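Clavulanic acid biosynthesis oligopeptide binding protein 2 (Streptomyces clavuligerus, PDB 2WOL) probably binds oligopeptides or related molecules as a family 5 extracellular solute-binding protein of the clavulanic acid biosynthetic pathway. Local coordinates at residues T66-Y70 with D184-Q189; P76-V80 with V544-F548; L485-V490 with R516-H520; E460-L464 with W510-E514; D42-L46 with H220-L226. All blocks are in the same frame, centred on the assembly; numbering follows the deposited sequence.

Contact 1. Residues T66-Y70 with D184-Q189; sequences TLMAY and DHLMAQ
A short beta strand, 68-69, packs against the type I turn Leu186-Gln189 at the C-terminal side of the helix that starts at 183, with Met68 and Tyr70 meeting Ala188 on the turn. The backbones touch where the CA of Ala188 sends its hydrogen to Met68 O, a CA-H...O contact of 3.1 Å. Ala188 CB lies 3.7 Å from Tyr70 CE1, set obliquely to the ring. Beyond it, Tyr70 OH and His185 ND1 share a hydrogen bond of 2.8 Å. The two rings meet rim to rim, their planes 45° apart, and neither covers the other. Beside the strand, two waters bridge the segments: one joins Thr66 OG1 to Ala188 O, and another receives from Leu67 N and donates to Met187 O. Bends at chi2 and chi3 fold the Met68 chain back until CE stands 3.6 Å from Asp184 OD2, while Asp184 OD1 is taken by Tyr101 and Gly90. On the apolar side Leu67 CD1 runs beside Met187 SD at 3.8 Å. These two side chains continue onto Tyr101 of strand 98-102 and onto strand 171-175, and Leu140 of helix 140-144 also packs on Met187.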
# COMPACT_ATOMS: atom_id res chain seq x y z
N THR A 66 -11.00 -1.01 -14.50
CA THR A 66 -10.49 -2.36 -14.29
C THR A 66 -11.70 -3.29 -14.18
O THR A 66 -12.83 -2.82 -14.11
CB THR A 66 -9.63 -2.43 -13.01
OG1 THR A 66 -10.29 -1.72 -11.96
CG2 THR A 66 -8.26 -1.79 -13.24
N LEU A 67 -11.47 -4.60 -14.19
CA LEU A 67 -12.59 -5.55 -14.06
C LEU A 67 -13.36 -5.29 -12.77
O LEU A 67 -14.60 -5.22 -12.77
CB LEU A 67 -12.10 -7.00 -14.12
CG LEU A 67 -11.66 -7.53 -15.49
CD1 LEU A 67 -10.97 -8.87 -15.33
CD2 LEU A 67 -12.85 -7.64 -16.45
N MET A 68 -12.60 -5.16 -11.68
CA MET A 68 -13.13 -4.86 -10.36
C MET A 68 -12.49 -3.57 -9.88
O MET A 68 -11.39 -3.24 -10.30
CB MET A 68 -12.78 -5.99 -9.38
CG MET A 68 -13.24 -7.37 -9.83
SD MET A 68 -15.04 -7.53 -9.81
CE MET A 68 -15.38 -7.43 -8.05
N ALA A 69 -13.17 -2.84 -9.00
CA ALA A 69 -12.60 -1.62 -8.43
C ALA A 69 -13.09 -1.43 -7.01
O ALA A 69 -14.17 -1.88 -6.66
CB ALA A 69 -12.98 -0.41 -9.28
N TYR A 70 -12.29 -0.76 -6.19
CA TYR A 70 -12.76 -0.41 -4.85
C TYR A 70 -13.91 0.58 -4.98
O TYR A 70 -13.80 1.56 -5.72
CB TYR A 70 -11.61 0.07 -3.96
CG TYR A 70 -10.59 -1.03 -3.80
CD1 TYR A 70 -9.45 -1.06 -4.60
CD2 TYR A 70 -10.81 -2.09 -2.92
CE1 TYR A 70 -8.53 -2.10 -4.49
CE2 TYR A 70 -9.90 -3.14 -2.81
CZ TYR A 70 -8.76 -3.13 -3.61
OH TYR A 70 -7.85 -4.16 -3.52
N ASP A 184 -10.01 -10.97 -6.83
CA ASP A 184 -10.72 -9.73 -7.19
C ASP A 184 -9.87 -8.49 -6.89
O ASP A 184 -9.96 -7.47 -7.57
CB ASP A 184 -12.05 -9.61 -6.43
CG ASP A 184 -13.22 -10.31 -7.13
OD1 ASP A 184 -13.11 -10.71 -8.32
OD2 ASP A 184 -14.28 -10.43 -6.48
N HIS A 185 -9.05 -8.58 -5.84
CA HIS A 185 -8.15 -7.49 -5.46
C HIS A 185 -7.09 -7.26 -6.52
O HIS A 185 -6.78 -6.12 -6.86
CB HIS A 185 -7.50 -7.76 -4.11
CG HIS A 185 -8.45 -7.66 -2.96
ND1 HIS A 185 -8.67 -6.48 -2.29
CD2 HIS A 185 -9.24 -8.59 -2.38
CE1 HIS A 185 -9.56 -6.69 -1.33
NE2 HIS A 185 -9.91 -7.97 -1.36
N LEU A 186 -6.54 -8.35 -7.05
CA LEU A 186 -5.54 -8.25 -8.11
C LEU A 186 -6.15 -7.65 -9.37
O LEU A 186 -5.49 -6.91 -10.10
CB LEU A 186 -4.91 -9.61 -8.41
CG LEU A 186 -4.21 -10.33 -7.24
CD1 LEU A 186 -3.46 -11.54 -7.76
CD2 LEU A 186 -3.26 -9.42 -6.44
N MET A 187 -7.43 -7.94 -9.61
CA MET A 187 -8.13 -7.41 -10.77
C MET A 187 -8.55 -5.95 -10.59
O MET A 187 -9.08 -5.34 -11.53
CB MET A 187 -9.33 -8.29 -11.13
CG MET A 187 -8.96 -9.67 -11.65
SD MET A 187 -7.92 -9.64 -13.13
CE MET A 187 -6.26 -9.80 -12.46
N ALA A 188 -8.32 -5.41 -9.40
CA ALA A 188 -8.63 -4.01 -9.09
C ALA A 188 -7.40 -3.11 -9.19
O ALA A 188 -7.50 -1.90 -8.99
CB ALA A 188 -9.26 -3.91 -7.69
N GLN A 189 -6.26 -3.71 -9.52
CA GLN A 189 -5.00 -2.98 -9.60
C GLN A 189 -4.75 -2.47 -11.02
O GLN A 189 -5.14 -3.12 -11.98
CB GLN A 189 -3.84 -3.86 -9.11
CG GLN A 189 -4.09 -4.52 -7.73
CD GLN A 189 -4.53 -3.53 -6.64
OE1 GLN A 189 -5.42 -3.84 -5.83
NE2 GLN A 189 -3.92 -2.36 -6.63
O HOH W 1 -9.11 0.11 -10.30
O HOH W 2 -8.84 -5.69 -14.44

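Contact 2. Residues P76-V80 with V544-F548; sequences PAGLV and VHPAF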
# COMPACT_ATOMS: atom_id res chain seq x y z
N PRO A 76 -16.57 0.37 5.56
CA PRO A 76 -15.88 -0.92 5.41
C PRO A 76 -16.07 -1.60 4.04
O PRO A 76 -15.19 -2.34 3.61
CB PRO A 76 -16.49 -1.78 6.52
CG PRO A 76 -16.93 -0.80 7.55
CD PRO A 76 -17.42 0.39 6.76
N ALA A 77 -17.20 -1.34 3.38
CA ALA A 77 -17.44 -1.89 2.04
C ALA A 77 -16.41 -1.39 1.03
O ALA A 77 -16.19 -2.02 -0.00
CB ALA A 77 -18.85 -1.59 1.57
N GLY A 78 -15.79 -0.25 1.33
CA GLY A 78 -14.71 0.29 0.49
C GLY A 78 -13.53 -0.66 0.33
O GLY A 78 -12.75 -0.51 -0.61
N LEU A 79 -13.41 -1.63 1.23
CA LEU A 79 -12.32 -2.60 1.21
C LEU A 79 -12.62 -3.81 0.32
O LEU A 79 -11.74 -4.64 0.09
CB LEU A 79 -12.00 -3.09 2.62
CG LEU A 79 -11.68 -2.00 3.65
CD1 LEU A 79 -11.74 -2.57 5.06
CD2 LEU A 79 -10.32 -1.39 3.37
N VAL A 80 -13.86 -3.91 -0.16
CA VAL A 80 -14.28 -5.08 -0.93
C VAL A 80 -14.43 -4.70 -2.41
O VAL A 80 -15.30 -3.89 -2.75
CB VAL A 80 -15.60 -5.68 -0.36
CG1 VAL A 80 -16.01 -6.94 -1.13
CG2 VAL A 80 -15.46 -5.99 1.13
N VAL A 544 -11.72 9.91 3.12
CA VAL A 544 -10.56 9.02 3.13
C VAL A 544 -11.02 7.65 2.66
O VAL A 544 -11.90 7.04 3.26
CB VAL A 544 -9.94 8.93 4.54
CG1 VAL A 544 -8.72 8.01 4.53
CG2 VAL A 544 -9.54 10.31 5.05
N HIS A 545 -10.44 7.18 1.56
CA HIS A 545 -10.79 5.85 1.09
C HIS A 545 -10.12 4.80 1.97
O HIS A 545 -8.89 4.81 2.11
CB HIS A 545 -10.42 5.62 -0.38
CG HIS A 545 -11.14 4.46 -0.97
ND1 HIS A 545 -10.90 3.16 -0.57
CD2 HIS A 545 -12.16 4.40 -1.87
CE1 HIS A 545 -11.72 2.35 -1.22
NE2 HIS A 545 -12.49 3.08 -2.01
N PRO A 546 -10.92 3.89 2.56
CA PRO A 546 -10.35 2.92 3.50
C PRO A 546 -9.31 1.97 2.89
O PRO A 546 -8.48 1.43 3.62
CB PRO A 546 -11.57 2.15 4.01
CG PRO A 546 -12.61 2.35 2.98
CD PRO A 546 -12.37 3.71 2.40
N ALA A 547 -9.36 1.76 1.58
CA ALA A 547 -8.39 0.89 0.92
C ALA A 547 -7.05 1.58 0.65
O ALA A 547 -6.07 0.92 0.30
CB ALA A 547 -8.97 0.32 -0.37
N PHE A 548 -7.01 2.91 0.80
CA PHE A 548 -5.84 3.71 0.43
C PHE A 548 -5.23 4.50 1.60
O PHE A 548 -4.02 4.76 1.60
CB PHE A 548 -6.19 4.69 -0.69
CG PHE A 548 -6.42 4.05 -2.03
CD1 PHE A 548 -7.68 3.55 -2.36
CD2 PHE A 548 -5.41 3.99 -2.97
CE1 PHE A 548 -7.91 2.96 -3.60
CE2 PHE A 548 -5.62 3.41 -4.22
CZ PHE A 548 -6.87 2.90 -4.53
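Gly78 and Leu79, at the end of the 3-10 segment 76-79, rest on Pro546 and its neighbours in the turn beside the weakly bonded strand at about 544-545. Pro76 starts the segment, and its carbonyl receives Leu79 N, which coils the chain so that Gly78 faces the turn. Having no side chain, Gly78 lets its CA come to 3.9 Å from Pro546 CG, backbone directly against proline ring. Its carbonyl oxygen then reaches the edge of the His545 ring, near the ring plane, with CE1 at 3.1 Å. Next comes Leu79, whose CG lies anti to the carbonyl carbon (chi1 -55°), an orientation that brings the CD2 branch against Pro546 CB and the proline carbonyl. That methyl stands 3.4 Å from Pro546 O and 3.8 Å from Pro546 CB, and at 4.3 Å it also meets Ala547 CB. Leu79 also packs on Pro458.

The turn is braced from within. Ala547 N donates to His545 ND1 in the plane of the imidazole (3.0 Å, 157°), and Phe548 N bonds to His545 O, while Phe548 CE1 lies over one face of the imidazole, offset toward its rim. With ND1 accepting and NE2 bonded to Pro71 O, the ring is probably neutral with its proton on NE2. No hydrogen bond joins the two segments, so they are held by apolar packing, perhaps helped by attraction between the Gly78 carbonyl and the polarised C-H of CE1.

Contact 3. Residues L485-V490 with R516-H520; sequences LDDPEV and RVMEH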
# COMPACT_ATOMS: atom_id res chain seq x y z
N LEU A 485 11.91 -15.45 7.39
CA LEU A 485 11.17 -16.50 8.05
C LEU A 485 10.68 -17.49 7.01
O LEU A 485 10.07 -17.10 6.01
CB LEU A 485 9.99 -15.93 8.84
CG LEU A 485 9.28 -16.89 9.80
CD1 LEU A 485 10.17 -17.25 10.97
CD2 LEU A 485 7.95 -16.31 10.29
N ASP A 486 10.97 -18.76 7.24
CA ASP A 486 10.52 -19.83 6.36
C ASP A 486 10.05 -21.00 7.21
O ASP A 486 10.65 -22.08 7.21
CB ASP A 486 11.65 -20.24 5.40
CG ASP A 486 11.17 -21.11 4.25
OD1 ASP A 486 9.95 -21.27 4.06
OD2 ASP A 486 12.05 -21.63 3.52
N ASP A 487 8.97 -20.76 7.94
CA ASP A 487 8.35 -21.74 8.81
C ASP A 487 7.29 -22.50 8.00
O ASP A 487 6.30 -21.90 7.57
CB ASP A 487 7.72 -21.03 10.02
CG ASP A 487 7.06 -21.98 11.01
OD1 ASP A 487 6.88 -23.18 10.72
OD2 ASP A 487 6.69 -21.50 12.11
N PRO A 488 7.51 -23.81 7.77
CA PRO A 488 6.57 -24.65 7.02
C PRO A 488 5.14 -24.56 7.56
O PRO A 488 4.19 -24.60 6.78
CB PRO A 488 7.12 -26.07 7.22
CG PRO A 488 8.56 -25.88 7.48
CD PRO A 488 8.69 -24.58 8.21
N GLU A 489 4.99 -24.43 8.88
CA GLU A 489 3.67 -24.36 9.50
C GLU A 489 2.97 -23.03 9.19
O GLU A 489 1.77 -23.01 8.94
CB GLU A 489 3.77 -24.61 11.01
CG GLU A 489 4.16 -26.05 11.36
CD GLU A 489 4.13 -26.33 12.86
OE1 GLU A 489 5.02 -25.83 13.58
OE2 GLU A 489 3.21 -27.05 13.31
N VAL A 490 3.73 -21.94 9.20
CA VAL A 490 3.21 -20.63 8.78
C VAL A 490 2.81 -20.68 7.30
O VAL A 490 1.70 -20.27 6.95
CB VAL A 490 4.23 -19.48 9.04
CG1 VAL A 490 3.82 -18.20 8.30
CG2 VAL A 490 4.37 -19.21 10.53
N ARG A 516 1.67 -17.22 15.59
CA ARG A 516 2.91 -17.97 15.39
C ARG A 516 4.06 -17.04 15.04
O ARG A 516 5.18 -17.23 15.52
CB ARG A 516 2.73 -19.03 14.31
CG ARG A 516 1.94 -20.24 14.75
CD ARG A 516 1.67 -21.17 13.59
NE ARG A 516 1.00 -22.40 14.01
CZ ARG A 516 1.62 -23.53 14.33
NH1 ARG A 516 2.95 -23.60 14.28
NH2 ARG A 516 0.93 -24.59 14.71
N VAL A 517 3.79 -16.04 14.20
CA VAL A 517 4.81 -15.06 13.84
C VAL A 517 5.33 -14.32 15.08
O VAL A 517 6.53 -14.14 15.24
CB VAL A 517 4.31 -14.05 12.78
CG1 VAL A 517 5.32 -12.92 12.57
CG2 VAL A 517 4.04 -14.76 11.47
N MET A 518 4.41 -13.92 15.96
CA MET A 518 4.81 -13.25 17.19
C MET A 518 5.55 -14.19 18.15
O MET A 518 6.46 -13.75 18.85
CB MET A 518 3.62 -12.54 17.85
CG MET A 518 3.14 -11.30 17.09
SD MET A 518 4.45 -10.13 16.60
CE MET A 518 5.06 -9.60 18.20
N GLU A 519 5.19 -15.47 18.15
CA GLU A 519 5.95 -16.47 18.91
C GLU A 519 7.41 -16.53 18.46
O GLU A 519 8.32 -16.66 19.28
CB GLU A 519 5.30 -17.86 18.81
CG GLU A 519 4.00 -17.99 19.58
CD GLU A 519 3.23 -19.26 19.26
OE1 GLU A 519 3.70 -20.07 18.43
OE2 GLU A 519 2.13 -19.45 19.84
N HIS A 520 7.64 -16.41 17.15
CA HIS A 520 9.00 -16.35 16.59
C HIS A 520 9.76 -15.10 17.04
O HIS A 520 10.99 -15.11 17.08
CB HIS A 520 8.97 -16.39 15.07
CG HIS A 520 8.77 -17.76 14.50
ND1 HIS A 520 9.75 -18.73 14.51
CD2 HIS A 520 7.70 -18.32 13.88
CE1 HIS A 520 9.30 -19.82 13.94
NE2 HIS A 520 8.06 -19.61 13.55
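Asp487 and His520 join the two ends of a helical hairpin, the start of helix 488-499 and the last turns of helix 503-520.

Two hydrogen bonds centre on Asp487, the N-cap of helix 488-499, whose carboxylate oxygens have separate tasks. OD1 accepts from Glu489 N in a capping bond of 2.9 Å, met from above the carboxylate plane. OD2 crosses to the other helix and receives His520 NE2 at 2.7 Å in a nearly straight bond (170°), on its anti side and somewhat out of the carboxylate plane. The acceptor OD2 lies close to the plane of the imidazole, at its edge, and the two flat groups stand almost perpendicular, 83° apart. With CG anti to the backbone N, the side chain of Asp487 carries its carboxylate toward helix 503-520. The N-terminus of helix 488-499 would probably favour a charged carboxylate here.

Opposite charges meet at the exposed side of the hairpin. In the modelled one of its two conformers Arg516 stretches out from CG to NE, and NH1 lies 3.1 Å from Glu489 OE1 at the guanidinium edge, a salt bridge that is doubtful for the other copy.

Apolar packing completes the contact. Val490 CG2 slides past Arg516 CB at 4.1 Å. Deeper in, Leu485 CD2 touches Val517 CG2, and both residues pack on Val468 of helix 460-468. The other leucine methyl, CD1, sits over the centre of the His520 ring, 3.8 Å from the centroid and 7° off its normal, in a CH-pi contact.

Contact 4. Residues E460-L464 with W510-E514; sequences EYGFL and WRAVE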
# COMPACT_ATOMS: atom_id res chain seq x y z
N GLU A 460 -5.55 -9.76 4.58
CA GLU A 460 -4.54 -10.38 5.42
C GLU A 460 -3.37 -10.95 4.61
O GLU A 460 -2.21 -10.82 5.02
CB GLU A 460 -5.15 -11.47 6.31
CG GLU A 460 -6.03 -10.94 7.43
CD GLU A 460 -7.48 -10.74 7.02
OE1 GLU A 460 -7.76 -10.66 5.81
OE2 GLU A 460 -8.34 -10.65 7.92
N TYR A 461 -3.67 -11.56 3.46
CA TYR A 461 -2.61 -12.05 2.59
C TYR A 461 -1.74 -10.90 2.11
O TYR A 461 -0.51 -10.95 2.23
CB TYR A 461 -3.14 -12.83 1.38
CG TYR A 461 -1.99 -13.39 0.57
CD1 TYR A 461 -1.45 -14.64 0.87
CD2 TYR A 461 -1.41 -12.65 -0.46
CE1 TYR A 461 -0.36 -15.14 0.16
CE2 TYR A 461 -0.33 -13.14 -1.19
CZ TYR A 461 0.18 -14.39 -0.87
OH TYR A 461 1.25 -14.88 -1.58
N GLY A 462 -2.37 -9.86 1.56
CA GLY A 462 -1.65 -8.69 1.07
C GLY A 462 -0.78 -8.07 2.15
O GLY A 462 0.35 -7.65 1.88
N PHE A 463 -1.30 -8.01 3.37
CA PHE A 463 -0.56 -7.38 4.46
C PHE A 463 0.57 -8.25 5.02
O PHE A 463 1.70 -7.77 5.19
CB PHE A 463 -1.50 -6.95 5.59
CG PHE A 463 -0.79 -6.19 6.68
CD1 PHE A 463 -0.59 -4.82 6.55
CD2 PHE A 463 -0.27 -6.85 7.78
CE1 PHE A 463 0.10 -4.11 7.53
CE2 PHE A 463 0.42 -6.15 8.77
CZ PHE A 463 0.60 -4.79 8.64
N LEU A 464 0.26 -9.51 5.32
CA LEU A 464 1.18 -10.33 6.10
C LEU A 464 2.09 -11.26 5.30
O LEU A 464 3.25 -11.46 5.69
CB LEU A 464 0.42 -11.11 7.19
CG LEU A 464 1.26 -11.73 8.32
CD1 LEU A 464 2.20 -10.70 8.95
CD2 LEU A 464 0.37 -12.36 9.38
N TRP A 510 -5.85 -16.85 9.93
CA TRP A 510 -4.93 -15.72 9.91
C TRP A 510 -4.48 -15.29 11.30
O TRP A 510 -3.33 -14.88 11.48
CB TRP A 510 -5.52 -14.54 9.13
CG TRP A 510 -5.32 -14.67 7.66
CD1 TRP A 510 -6.28 -14.81 6.70
CD2 TRP A 510 -4.06 -14.67 6.96
NE1 TRP A 510 -5.71 -14.89 5.46
CE2 TRP A 510 -4.35 -14.82 5.59
CE3 TRP A 510 -2.72 -14.56 7.37
CZ2 TRP A 510 -3.34 -14.86 4.61
CZ3 TRP A 510 -1.72 -14.60 6.40
CH2 TRP A 510 -2.04 -14.75 5.04
N ARG A 511 -5.38 -15.40 12.27
CA ARG A 511 -5.04 -15.14 13.67
C ARG A 511 -3.99 -16.12 14.18
O ARG A 511 -3.10 -15.73 14.93
CB ARG A 511 -6.28 -15.15 14.55
CG ARG A 511 -7.14 -13.93 14.35
CD ARG A 511 -8.44 -13.99 15.11
NE ARG A 511 -9.08 -12.69 15.04
CZ ARG A 511 -10.34 -12.43 15.38
NH1 ARG A 511 -11.13 -13.40 15.82
NH2 ARG A 511 -10.81 -11.20 15.26
N ALA A 512 -4.10 -17.38 13.77
CA ALA A 512 -3.10 -18.39 14.11
C ALA A 512 -1.74 -18.07 13.46
O ALA A 512 -0.70 -18.22 14.09
CB ALA A 512 -3.56 -19.78 13.71
N VAL A 513 -1.77 -17.62 12.20
CA VAL A 513 -0.54 -17.18 11.53
C VAL A 513 0.14 -16.06 12.31
O VAL A 513 1.33 -16.14 12.61
CB VAL A 513 -0.79 -16.72 10.08
CG1 VAL A 513 0.49 -16.17 9.45
CG2 VAL A 513 -1.34 -17.86 9.23
N GLU A 514 -0.63 -15.02 12.64
CA GLU A 514 -0.07 -13.86 13.33
C GLU A 514 0.51 -14.25 14.69
O GLU A 514 1.60 -13.79 15.06
CB GLU A 514 -1.11 -12.76 13.51
CG GLU A 514 -0.50 -11.47 14.07
CD GLU A 514 -1.52 -10.38 14.32
OE1 GLU A 514 -2.62 -10.69 14.84
OE2 GLU A 514 -1.21 -9.22 14.00
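In a near-parallel pair of helices, 460-468 and 503-520, the Trp510 indole fills the gap, with Glu460 CB and Tyr461 N over one face. The axes of the short segments differ in direction by 12° and approach to 11.7 Å at the closest, a wide spacing that large side chains fill.

A CH-pi contact is made where the first turn of helix 460-468 presses on the indole. Glu460 CB stands over the five-membered ring, 3.3 Å from its centroid and 4° off the normal. The Trp510 side chain leaves its helix with CG anti to the carbonyl carbon (chi1 -83°); this directs the indole toward helix 460-468, and chi2 turns its face to Glu460.

Polar groups at the margins find their partners in other parts of the chain. Glu460 bends at chi2, carrying its carboxylate beyond the ring, where OE2 is bonded to Ala358 N. The carboxylate of Glu514 is held by Gln360 and by the backbone N of Leu351 and Phe352, while its CA and CB meet Leu464 CD2.

Apolar packing continues along helix 460-468 from the six-membered part of the indole. Its CZ2 comes to 3.8 Å from Tyr461 CB and lies near the plane of the tyrosine ring, at its edge, while CZ3 meets Leu464 CB at 4.2 Å. Ile494 and Thr497 of helix 488-499 also touch the indole, making this a junction of three helices. One turn on from the tryptophan, Leu464 and Val513 slide past each other in opposite directions, CD2 to CG1 at 3.8 Å.

Contact 5. Residues D42-L46 with H220-L226; sequences DVDSL and HEPDTLL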
# COMPACT_ATOMS: atom_id res chain seq x y z
N ASP A 42 6.98 13.82 -8.87
CA ASP A 42 6.39 13.42 -10.13
C ASP A 42 5.87 11.98 -10.00
O ASP A 42 6.29 11.24 -9.12
CB ASP A 42 7.45 13.50 -11.24
CG ASP A 42 6.85 13.67 -12.64
OD1 ASP A 42 5.62 13.55 -12.82
OD2 ASP A 42 7.64 13.93 -13.57
N VAL A 43 4.95 11.61 -10.88
CA VAL A 43 4.55 10.21 -11.00
C VAL A 43 5.78 9.35 -11.31
O VAL A 43 6.72 9.81 -11.96
CB VAL A 43 3.48 10.01 -12.10
CG1 VAL A 43 2.23 10.83 -11.79
CG2 VAL A 43 4.02 10.36 -13.50
N ASP A 44 5.77 8.11 -10.84
CA ASP A 44 6.82 7.17 -11.23
C ASP A 44 6.63 6.68 -12.67
O ASP A 44 7.61 6.45 -13.38
CB ASP A 44 6.97 6.00 -10.23
CG ASP A 44 5.66 5.25 -9.97
OD1 ASP A 44 4.57 5.74 -10.35
OD2 ASP A 44 5.73 4.16 -9.37
N SER A 45 5.38 6.56 -13.09
CA SER A 45 5.04 6.16 -14.45
C SER A 45 3.59 6.50 -14.77
O SER A 45 2.73 6.52 -13.88
CB SER A 45 5.26 4.66 -14.64
OG SER A 45 5.00 4.27 -15.98
N LEU A 46 3.33 6.78 -16.05
CA LEU A 46 1.96 6.88 -16.57
C LEU A 46 1.52 5.60 -17.31
O LEU A 46 0.41 5.53 -17.83
CB LEU A 46 1.78 8.12 -17.45
CG LEU A 46 1.90 9.48 -16.75
CD1 LEU A 46 1.87 10.61 -17.76
CD2 LEU A 46 0.81 9.68 -15.70
N HIS A 220 1.72 15.92 -19.93
CA HIS A 220 2.62 15.64 -18.82
C HIS A 220 3.94 16.33 -19.11
O HIS A 220 4.58 16.05 -20.13
CB HIS A 220 2.82 14.13 -18.64
CG HIS A 220 3.83 13.77 -17.60
ND1 HIS A 220 3.81 14.29 -16.32
CD2 HIS A 220 4.88 12.92 -17.64
CE1 HIS A 220 4.81 13.78 -15.63
NE2 HIS A 220 5.48 12.95 -16.40
N GLU A 221 4.33 17.24 -18.23
CA GLU A 221 5.65 17.86 -18.30
C GLU A 221 6.43 17.39 -17.08
O GLU A 221 6.10 17.78 -15.96
CB GLU A 221 5.54 19.39 -18.34
CG GLU A 221 6.85 20.11 -18.65
CD GLU A 221 7.43 19.72 -20.00
OE1 GLU A 221 6.70 19.78 -21.01
OE2 GLU A 221 8.62 19.35 -20.05
N PRO A 222 7.44 16.53 -17.29
CA PRO A 222 8.19 15.94 -16.18
C PRO A 222 8.61 16.96 -15.12
O PRO A 222 9.08 18.05 -15.46
CB PRO A 222 9.40 15.32 -16.87
CG PRO A 222 8.89 14.94 -18.21
CD PRO A 222 7.95 16.05 -18.59
N ASP A 223 8.39 16.59 -13.86
CA ASP A 223 8.75 17.41 -12.69
C ASP A 223 8.04 18.76 -12.64
O ASP A 223 8.44 19.64 -11.88
CB ASP A 223 10.27 17.60 -12.61
CG ASP A 223 11.02 16.28 -12.50
OD1 ASP A 223 10.64 15.43 -11.66
OD2 ASP A 223 12.00 16.09 -13.25
N THR A 224 6.98 18.92 -13.43
CA THR A 224 6.34 20.23 -13.57
C THR A 224 4.82 20.17 -13.45
O THR A 224 4.23 20.82 -12.57
CB THR A 224 6.76 20.91 -14.90
OG1 THR A 224 8.19 21.03 -14.93
CG2 THR A 224 6.13 22.29 -15.03
N LEU A 225 4.17 19.41 -14.33
CA LEU A 225 2.71 19.34 -14.32
C LEU A 225 2.16 18.09 -14.98
O LEU A 225 2.84 17.43 -15.78
CB LEU A 225 2.10 20.60 -14.96
CG LEU A 225 2.40 20.94 -16.42
CD1 LEU A 225 1.52 20.16 -17.39
CD2 LEU A 225 2.23 22.44 -16.66
N LEU A 226 0.92 17.77 -14.64
CA LEU A 226 0.15 16.74 -15.31
C LEU A 226 -1.28 17.23 -15.40
O LEU A 226 -1.92 17.50 -14.37
CB LEU A 226 0.22 15.41 -14.53
CG LEU A 226 -0.64 14.25 -15.04
CD1 LEU A 226 -0.17 13.77 -16.42
CD2 LEU A 226 -0.61 13.11 -14.04
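Leu46 lays its CD1 methyl against the His220 ring, 3.7 Å from CG, and the same methyl reaches Leu226 CD1 at 4.0 Å. Val43 approaches the imidazole from a different point, CG2 to CE1 at 4.1 Å, so two aliphatic residues of the loop 42-46 pack against the ring, both set obliquely to it. At the ring edge, Asp42 OD1 lies near its plane, 2.9 Å from His220 CE1. ND1 bonds weakly to Leu225 O of its own hairpin.

The hairpin of strands 215-221 and 225-230 carries a classic beta bulge, in which Thr224 and Leu225 both face Glu221 and Glu221 O accepts from the N of each. Asp223, with positive phi (61°), turns the chain at its tip and presents its N-H to the loop. Asp42 OD2 receives that N-H at 2.8 Å (163°), the donor coming from above the carboxylate plane. CG anti to the backbone N (chi1 -156°) points the Asp42 carboxylate toward the hairpin tip. Asp42 OD2 also lies 3.9 Å from Asp223 OD1, and the proximity of these like charges probably costs some energy, perhaps eased by solvent, as Asp223 is exposed. Toward the interior Val43 CG1 touches Leu226 CD2 more loosely, and Val43 and Leu226 pack in turn against helix 54-63, on Trp55, Val56 and Leu59.

Overall arrangement
Contacts 1 and 4 are buried, contacts 2, 3 and 5 partly so. Contacts 3 and 4 share helix 503-520 and touch through Val490 and Val513. The deeper of the two relies on an indole and aliphatic groups, whereas the outer one adds a capped helix end, a histidine-carboxylate hydrogen bond and a salt bridge. Contacts 1 and 2 form a second continuous patch, where Tyr70 and His185 pack on Gly78, Leu79 and His545; the former uses water and a hydroxyl-imidazole bond, the latter no cross-segment hydrogen bond. Contact 5 stands apart, about 42 Å from contact 3 between centres and across the chain's centre from both helical contacts, pairing a loop with a hairpin tip.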